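Condensin complex subunit 3 (Schizosaccharomyces pombe, PDB 5OQR) serves as a regulatory subunit of condensin, the complex required to convert interphase chromatin into condensed mitotic chromosomes. Local coordinates at residues A[296-301]-A[315-320]; A[629-634]-A[680-685]; A[641-646]-A[707-712]. All blocks are in the same frame, centred on the assembly; numbering follows the deposited sequence.

Interaction 1: residues A[296-301]-A[315-320]; sequences LEFPEQ and RTFNEI
Phe317 extends its CG anti to the backbone N (chi1 169°), which swings the ring out from helix 308-324 toward the loop 296-299, where Phe298, with CG anti to the carbonyl carbon (chi1 -56°), leans in to meet it. The setting is the all-helical, HEAT-repeat-containing solenoid of this subunit, and the contact ties the irregular chain ahead of helix 300-304 to helix 308-324, the next helix along. The two rings form an edge-to-face pair, though a tilted one, with centroids 4.9 Å apart and planes at 50°. Phe298 supplies the edge: its CE1 stands over the centre of one face of Phe317, 3.7 Å from CD2 of that ring, while Phe298 CZ lies 3.9 Å from Phe317 CG, nearer the root of the side chain. Leu296 adds a methyl, CD1, that meets the Phe317 ring obliquely, the two side chains sliding past each other in opposite directions. The contact is purely apolar, and both phenylalanines are buried. Met333 touches both rings, Leu329 packs on Phe317, and Phe302 makes a further edge-to-face pair with Phe298, so the pair belongs to a larger hydrophobic cluster. On the same helix as Phe317, away from the rings, Arg315 NE donates an almost straight bond to Glu319 OE2 at 3.1 Å, part of a salt bridge, and Glu319 OE1 has a second positive partner in Lys283. Back at the aromatic pair, Leu296 CD1 comes to 3.8 Å from Phe317 CD1.

Interaction 2: residues A[629-634]-A[680-685]; sequences YFFPVY and LDWTDN
Trp682 lays the six-membered part of its indole over one face of the Phe631 ring, with Trp682 CH2 displaced toward the rim, while the opposite face of Phe631 carries CD1 of the neighbouring Phe630. At the edge of the Phe630 ring, in its plane, sits Phe631 CE1. Phe631 and Trp682 make an offset stack, with ring centroids 4.4 Å apart and planes only 19° from parallel. The displacement brings the root of the phenylalanine over the indole as well: Phe631 CB makes a CH-pi contact 3.9 Å from the centroid of the Trp682 six-membered ring, and it is 3.5 Å from CZ2 of that ring. In Trp682, CG lies anti to the carbonyl carbon (chi1 -67°), which carries the indole off the last turn of helix 669-682 and across to helix 621-635. That second helix is kinked at Pro632, whose N has no bond to the preceding turn. The contact thus joins two helices of the C-terminal helical region of this condensin subunit, and helix 601-613 closes round it: Tyr612 meets both aromatic residues, and Ile609 packs on Phe631. Both stacked residues are buried, and the stack uses carbon atoms alone, so this junction rests on dispersion and shape fit between flat surfaces, with neither charge nor hydrogen bonding between the two segments to fix its direction.

Interaction 3: residues A[641-646]-A[707-712]; sequences NQWRIA and HLHLAN
Trp643 and Ala646 on helix 639-661 face His709 and Leu710 on helix 706-717 across two helical segments that run nearly parallel, their axes 9.5 Å apart at closest approach and crossing at -17°. The main feature is an offset stack of the Trp643 six-membered ring on the His709 imidazole, with centroids 3.9 Å apart and planes at 10°. His709 CG and CD2 both lie 3.5 Å from Trp643 CZ2, while His709 CE1 is shifted toward the pyrrole side, 3.7 Å from Trp643 NE1. Although the ring planes are nearly parallel, the side chains cross at about a right angle; Trp643 CG is anti to the backbone N (chi1 -170°), which carries the indole across to the neighbouring helix. The second helix opens HEAT repeat 9, so the contact packs this repeat against a helix earlier in the C-terminal solenoid; Val706, from the first turn of the same helix, also touches Trp643 and Ala646. An alanine in place of Trp643 would remove the whole indole and would probably leave one face of His709 without its stacking partner and the imidazole freer to turn. Deeper in the interface Ala646, small enough for close approach, brings its CB to 4.0 Å from His709 ND1. Beside it Leu710 CD1 touches Ala646 twice, 3.6 Å from the carbonyl O and 4.1 Å from CB.

Interaction 1 is remote from the other two, about 45 Å and 56 Å away between centres and on the opposite side of the chain's centre. Interactions 2 and 3 are neighbours, their centres 12 Å apart and their atoms in touch, and cross along the chain: helix 639-661 lies between the two helices of interaction 2 in sequence, and probable hydrogen bonds from Asn641 ND2 to Tyr634 O and from Gln642 NE2 to Asp684 O connect them. All three have an aromatic pair at heart. Interactions 1 and 2 are buried and made of carbon, tilted edge-to-face in the former and stacked in the latter; interaction 3, only partly buried, brings in a polar imidazole.

Interaction 1: residues A[296-301]-A[315-320]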
# COMPACT_ATOMS: atom_id res chain seq x y z
N LEU A 296 -3.50 -32.66 -6.52
CA LEU A 296 -2.10 -32.80 -6.14
C LEU A 296 -1.88 -34.12 -5.41
O LEU A 296 -2.65 -34.49 -4.52
CB LEU A 296 -1.65 -31.64 -5.26
CG LEU A 296 -1.63 -30.25 -5.89
CD1 LEU A 296 -1.26 -29.22 -4.83
CD2 LEU A 296 -0.67 -30.18 -7.06
N GLU A 297 -0.82 -34.82 -5.79
CA GLU A 297 -0.44 -36.08 -5.16
C GLU A 297 0.99 -35.98 -4.65
O GLU A 297 1.86 -35.43 -5.32
CB GLU A 297 -0.58 -37.25 -6.14
CG GLU A 297 -1.98 -37.43 -6.68
CD GLU A 297 -3.01 -37.67 -5.58
OE1 GLU A 297 -2.66 -38.30 -4.56
OE2 GLU A 297 -4.16 -37.22 -5.74
N PHE A 298 1.22 -36.53 -3.46
CA PHE A 298 2.52 -36.48 -2.80
C PHE A 298 2.97 -37.91 -2.48
O PHE A 298 2.98 -38.32 -1.31
CB PHE A 298 2.46 -35.63 -1.53
CG PHE A 298 1.97 -34.24 -1.76
CD1 PHE A 298 0.63 -33.93 -1.64
CD2 PHE A 298 2.85 -33.23 -2.12
CE1 PHE A 298 0.17 -32.65 -1.86
CE2 PHE A 298 2.39 -31.95 -2.34
CZ PHE A 298 1.05 -31.66 -2.21
N PRO A 299 3.32 -38.68 -3.50
CA PRO A 299 3.86 -40.02 -3.26
C PRO A 299 5.22 -39.96 -2.58
O PRO A 299 5.82 -38.90 -2.42
CB PRO A 299 3.95 -40.63 -4.66
CG PRO A 299 4.09 -39.45 -5.56
CD PRO A 299 3.28 -38.36 -4.93
N GLU A 300 5.71 -41.14 -2.19
CA GLU A 300 7.04 -41.22 -1.60
C GLU A 300 8.08 -40.61 -2.53
O GLU A 300 8.99 -39.90 -2.07
CB GLU A 300 7.39 -42.68 -1.31
CG GLU A 300 8.68 -42.89 -0.52
CD GLU A 300 8.53 -42.60 0.96
OE1 GLU A 300 9.51 -42.78 1.71
OE2 GLU A 300 7.42 -42.21 1.38
N GLN A 301 7.96 -40.86 -3.83
CA GLN A 301 8.87 -40.26 -4.80
C GLN A 301 8.95 -38.75 -4.63
O GLN A 301 10.02 -38.15 -4.74
CB GLN A 301 8.41 -40.61 -6.22
CG GLN A 301 9.24 -39.99 -7.34
CD GLN A 301 8.45 -39.85 -8.63
OE1 GLN A 301 7.23 -40.06 -8.66
NE2 GLN A 301 9.13 -39.50 -9.71
N ARG A 315 4.47 -27.37 1.65
CA ARG A 315 4.27 -26.59 2.87
C ARG A 315 3.07 -25.67 2.75
O ARG A 315 2.34 -25.45 3.72
CB ARG A 315 5.54 -25.80 3.20
CG ARG A 315 5.36 -24.68 4.22
CD ARG A 315 5.06 -23.35 3.55
NE ARG A 315 5.00 -22.25 4.50
CZ ARG A 315 5.93 -21.32 4.67
NH1 ARG A 315 5.76 -20.37 5.57
NH2 ARG A 315 7.04 -21.32 3.93
N THR A 316 2.85 -25.10 1.56
CA THR A 316 1.70 -24.22 1.36
C THR A 316 0.41 -25.03 1.27
O THR A 316 -0.61 -24.63 1.85
CB THR A 316 1.89 -23.38 0.10
OG1 THR A 316 3.16 -22.72 0.15
CG2 THR A 316 0.79 -22.33 -0.01
N PHE A 317 0.43 -26.14 0.53
CA PHE A 317 -0.73 -27.03 0.48
C PHE A 317 -1.15 -27.45 1.88
O PHE A 317 -2.34 -27.41 2.22
CB PHE A 317 -0.39 -28.24 -0.39
CG PHE A 317 -1.40 -29.35 -0.30
CD1 PHE A 317 -2.45 -29.42 -1.19
CD2 PHE A 317 -1.28 -30.35 0.65
CE1 PHE A 317 -3.37 -30.44 -1.12
CE2 PHE A 317 -2.20 -31.37 0.73
CZ PHE A 317 -3.25 -31.42 -0.16
N ASN A 318 -0.19 -27.85 2.70
CA ASN A 318 -0.48 -28.20 4.09
C ASN A 318 -1.01 -26.99 4.85
O ASN A 318 -1.90 -27.12 5.69
CB ASN A 318 0.78 -28.76 4.75
CG ASN A 318 0.55 -29.18 6.18
OD1 ASN A 318 -0.14 -30.16 6.45
ND2 ASN A 318 1.16 -28.46 7.12
N GLU A 319 -0.48 -25.81 4.56
CA GLU A 319 -0.94 -24.59 5.23
C GLU A 319 -2.39 -24.28 4.86
O GLU A 319 -3.19 -23.91 5.73
CB GLU A 319 -0.03 -23.43 4.85
CG GLU A 319 0.13 -22.38 5.93
CD GLU A 319 1.39 -21.56 5.74
OE1 GLU A 319 1.31 -20.49 5.10
OE2 GLU A 319 2.46 -21.99 6.21
N ILE A 320 -2.75 -24.43 3.59
CA ILE A 320 -4.12 -24.17 3.15
C ILE A 320 -5.09 -25.13 3.82
O ILE A 320 -6.05 -24.71 4.48
CB ILE A 320 -4.21 -24.27 1.61
CG1 ILE A 320 -3.39 -23.15 0.96
CG2 ILE A 320 -5.66 -24.19 1.15
CD1 ILE A 320 -3.13 -23.38 -0.51

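Interaction 2: residues A[629-634]-A[680-685]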
# COMPACT_ATOMS: atom_id res chain seq x y z
N TYR A 629 0.43 4.16 9.80
CA TYR A 629 -0.49 3.19 10.39
C TYR A 629 -0.87 3.54 11.81
O TYR A 629 -1.99 3.23 12.24
CB TYR A 629 0.14 1.79 10.35
CG TYR A 629 -0.65 0.76 11.13
CD1 TYR A 629 -0.25 0.36 12.39
CD2 TYR A 629 -1.80 0.21 10.60
CE1 TYR A 629 -0.97 -0.57 13.10
CE2 TYR A 629 -2.53 -0.73 11.30
CZ TYR A 629 -2.11 -1.11 12.55
OH TYR A 629 -2.85 -2.05 13.26
N PHE A 630 0.02 4.19 12.56
CA PHE A 630 -0.23 4.44 13.98
C PHE A 630 -1.29 5.52 14.18
O PHE A 630 -2.24 5.33 14.94
CB PHE A 630 1.08 4.83 14.67
CG PHE A 630 0.89 5.70 15.87
CD1 PHE A 630 0.96 7.08 15.76
CD2 PHE A 630 0.66 5.15 17.12
CE1 PHE A 630 0.79 7.89 16.86
CE2 PHE A 630 0.49 5.95 18.23
CZ PHE A 630 0.55 7.32 18.10
N PHE A 631 -1.13 6.66 13.51
CA PHE A 631 -2.03 7.79 13.77
C PHE A 631 -3.49 7.42 13.59
O PHE A 631 -4.30 7.73 14.49
CB PHE A 631 -1.64 8.98 12.88
CG PHE A 631 -0.43 9.73 13.37
CD1 PHE A 631 -0.41 10.30 14.63
CD2 PHE A 631 0.68 9.87 12.56
CE1 PHE A 631 0.69 10.98 15.08
CE2 PHE A 631 1.80 10.56 13.01
CZ PHE A 631 1.80 11.12 14.27
N PRO A 632 -3.92 6.77 12.50
CA PRO A 632 -5.33 6.36 12.43
C PRO A 632 -5.73 5.39 13.52
O PRO A 632 -6.83 5.51 14.07
CB PRO A 632 -5.43 5.72 11.03
CG PRO A 632 -4.28 6.26 10.28
CD PRO A 632 -3.19 6.46 11.27
N VAL A 633 -4.87 4.44 13.86
CA VAL A 633 -5.19 3.46 14.89
C VAL A 633 -5.33 4.15 16.24
O VAL A 633 -6.26 3.87 17.01
CB VAL A 633 -4.11 2.35 14.93
CG1 VAL A 633 -4.17 1.55 16.23
CG2 VAL A 633 -4.27 1.44 13.74
N TYR A 634 -4.40 5.04 16.56
CA TYR A 634 -4.42 5.73 17.84
C TYR A 634 -5.57 6.73 17.89
O TYR A 634 -6.35 6.75 18.86
CB TYR A 634 -3.08 6.43 18.07
CG TYR A 634 -2.96 7.19 19.36
CD1 TYR A 634 -3.18 8.56 19.41
CD2 TYR A 634 -2.61 6.55 20.54
CE1 TYR A 634 -3.06 9.26 20.59
CE2 TYR A 634 -2.49 7.24 21.73
CZ TYR A 634 -2.72 8.60 21.74
OH TYR A 634 -2.60 9.30 22.92
N LEU A 680 -7.07 17.44 11.21
CA LEU A 680 -8.49 17.66 11.48
C LEU A 680 -9.29 16.38 11.34
O LEU A 680 -10.22 16.14 12.11
CB LEU A 680 -9.04 18.74 10.54
CG LEU A 680 -8.68 20.18 10.88
CD1 LEU A 680 -9.07 21.11 9.75
CD2 LEU A 680 -9.36 20.61 12.17
N ASP A 681 -8.94 15.54 10.36
CA ASP A 681 -9.61 14.25 10.24
C ASP A 681 -9.33 13.37 11.45
O ASP A 681 -10.24 12.70 11.96
CB ASP A 681 -9.16 13.55 8.96
CG ASP A 681 -9.56 14.31 7.71
OD1 ASP A 681 -9.53 13.72 6.61
OD2 ASP A 681 -9.92 15.50 7.84
N TRP A 682 -8.09 13.38 11.94
CA TRP A 682 -7.75 12.59 13.12
C TRP A 682 -8.60 12.98 14.32
O TRP A 682 -8.90 12.13 15.17
CB TRP A 682 -6.27 12.76 13.45
CG TRP A 682 -5.34 12.18 12.44
CD1 TRP A 682 -5.63 11.25 11.49
CD2 TRP A 682 -3.95 12.49 12.28
NE1 TRP A 682 -4.52 10.96 10.75
CE2 TRP A 682 -3.47 11.71 11.21
CE3 TRP A 682 -3.07 13.36 12.93
CZ2 TRP A 682 -2.15 11.77 10.78
CZ3 TRP A 682 -1.76 13.41 12.51
CH2 TRP A 682 -1.31 12.63 11.44
N THR A 683 -8.97 14.25 14.42
CA THR A 683 -9.71 14.76 15.57
C THR A 683 -11.22 14.76 15.35
O THR A 683 -11.96 15.14 16.26
CB THR A 683 -9.22 16.17 15.91
OG1 THR A 683 -9.17 16.95 14.72
CG2 THR A 683 -7.84 16.12 16.50
N ASP A 684 -11.69 14.34 14.18
CA ASP A 684 -13.11 14.33 13.87
C ASP A 684 -13.79 13.17 14.60
O ASP A 684 -13.43 12.01 14.39
CB ASP A 684 -13.32 14.22 12.37
CG ASP A 684 -14.77 14.36 11.95
OD1 ASP A 684 -15.66 14.15 12.80
OD2 ASP A 684 -15.02 14.69 10.77
N ASN A 685 -14.78 13.49 15.43
CA ASN A 685 -15.47 12.46 16.20
C ASN A 685 -16.21 11.48 15.29
O ASN A 685 -16.39 10.31 15.66
CB ASN A 685 -16.45 13.10 17.18
CG ASN A 685 -17.19 12.08 18.02
OD1 ASN A 685 -18.36 11.79 17.77
ND2 ASN A 685 -16.51 11.52 19.01

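Interaction 3: residues A[641-646]-A[707-712]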
# COMPACT_ATOMS: atom_id res chain seq x y z
N ASN A 641 -8.14 9.79 22.73
CA ASN A 641 -6.96 9.98 21.90
C ASN A 641 -7.12 11.17 20.97
O ASN A 641 -6.17 11.92 20.73
CB ASN A 641 -6.67 8.71 21.10
CG ASN A 641 -6.16 7.58 21.96
OD1 ASN A 641 -5.75 7.79 23.10
ND2 ASN A 641 -6.17 6.37 21.42
N GLN A 642 -8.33 11.36 20.42
CA GLN A 642 -8.59 12.53 19.60
C GLN A 642 -8.44 13.81 20.42
O GLN A 642 -7.95 14.82 19.92
CB GLN A 642 -9.98 12.45 18.98
CG GLN A 642 -10.16 11.25 18.07
CD GLN A 642 -11.47 11.29 17.30
OE1 GLN A 642 -12.55 11.29 17.88
NE2 GLN A 642 -11.37 11.33 15.98
N TRP A 643 -8.85 13.76 21.69
CA TRP A 643 -8.72 14.93 22.55
C TRP A 643 -7.26 15.31 22.76
O TRP A 643 -6.91 16.49 22.70
CB TRP A 643 -9.40 14.65 23.90
CG TRP A 643 -9.54 15.86 24.78
CD1 TRP A 643 -8.61 16.36 25.63
CD2 TRP A 643 -10.69 16.70 24.90
NE1 TRP A 643 -9.10 17.47 26.27
CE2 TRP A 643 -10.38 17.70 25.84
CE3 TRP A 643 -11.95 16.71 24.30
CZ2 TRP A 643 -11.28 18.69 26.20
CZ3 TRP A 643 -12.85 17.70 24.66
CH2 TRP A 643 -12.51 18.67 25.60
N ARG A 644 -6.40 14.32 22.99
CA ARG A 644 -4.98 14.60 23.18
C ARG A 644 -4.37 15.24 21.95
O ARG A 644 -3.44 16.04 22.07
CB ARG A 644 -4.24 13.30 23.52
CG ARG A 644 -4.68 12.64 24.81
CD ARG A 644 -3.85 11.40 25.08
NE ARG A 644 -4.30 10.68 26.27
CZ ARG A 644 -5.08 9.60 26.26
NH1 ARG A 644 -5.51 9.08 25.12
NH2 ARG A 644 -5.43 9.03 27.40
N ILE A 645 -4.86 14.90 20.76
CA ILE A 645 -4.29 15.46 19.53
C ILE A 645 -4.73 16.91 19.37
O ILE A 645 -3.94 17.76 18.95
CB ILE A 645 -4.69 14.59 18.32
CG1 ILE A 645 -4.15 13.17 18.49
CG2 ILE A 645 -4.17 15.20 17.02
CD1 ILE A 645 -4.69 12.18 17.49
N ALA A 646 -5.98 17.21 19.69
CA ALA A 646 -6.44 18.60 19.64
C ALA A 646 -5.73 19.46 20.68
O ALA A 646 -5.60 20.67 20.48
CB ALA A 646 -7.96 18.65 19.85
N HIS A 707 -13.66 18.97 18.34
CA HIS A 707 -13.50 20.07 17.40
C HIS A 707 -13.91 21.40 18.02
O HIS A 707 -13.27 22.43 17.77
CB HIS A 707 -14.32 19.79 16.13
CG HIS A 707 -13.56 19.04 15.08
ND1 HIS A 707 -14.12 18.68 13.88
CD2 HIS A 707 -12.29 18.57 15.05
CE1 HIS A 707 -13.23 18.04 13.15
NE2 HIS A 707 -12.11 17.96 13.84
N LEU A 708 -14.96 21.40 18.83
CA LEU A 708 -15.29 22.62 19.56
C LEU A 708 -14.24 22.92 20.61
O LEU A 708 -13.96 24.09 20.90
CB LEU A 708 -16.67 22.50 20.20
CG LEU A 708 -17.32 23.83 20.61
CD1 LEU A 708 -17.60 24.70 19.40
CD2 LEU A 708 -18.60 23.57 21.39
N HIS A 709 -13.63 21.89 21.20
CA HIS A 709 -12.48 22.09 22.07
C HIS A 709 -11.30 22.64 21.28
O HIS A 709 -10.55 23.48 21.79
CB HIS A 709 -12.11 20.78 22.76
CG HIS A 709 -10.79 20.83 23.47
ND1 HIS A 709 -9.72 20.05 23.11
CD2 HIS A 709 -10.37 21.58 24.51
CE1 HIS A 709 -8.69 20.31 23.90
NE2 HIS A 709 -9.06 21.24 24.76
N LEU A 710 -11.13 22.19 20.04
CA LEU A 710 -10.04 22.69 19.21
C LEU A 710 -10.25 24.16 18.85
O LEU A 710 -9.28 24.92 18.75
CB LEU A 710 -9.91 21.84 17.95
CG LEU A 710 -8.77 22.21 17.00
CD1 LEU A 710 -7.43 22.07 17.69
CD2 LEU A 710 -8.83 21.35 15.76
N ALA A 711 -11.50 24.56 18.64
CA ALA A 711 -11.79 25.97 18.41
C ALA A 711 -11.29 26.82 19.58
O ALA A 711 -10.62 27.84 19.38
CB ALA A 711 -13.29 26.17 18.21
N ASN A 712 -11.59 26.40 20.81
CA ASN A 712 -11.09 27.11 21.97
C ASN A 712 -9.57 27.17 21.98
O ASN A 712 -8.98 28.20 22.33
CB ASN A 712 -11.61 26.45 23.25
CG ASN A 712 -13.12 26.40 23.31
OD1 ASN A 712 -13.80 27.24 22.72
ND2 ASN A 712 -13.65 25.43 24.03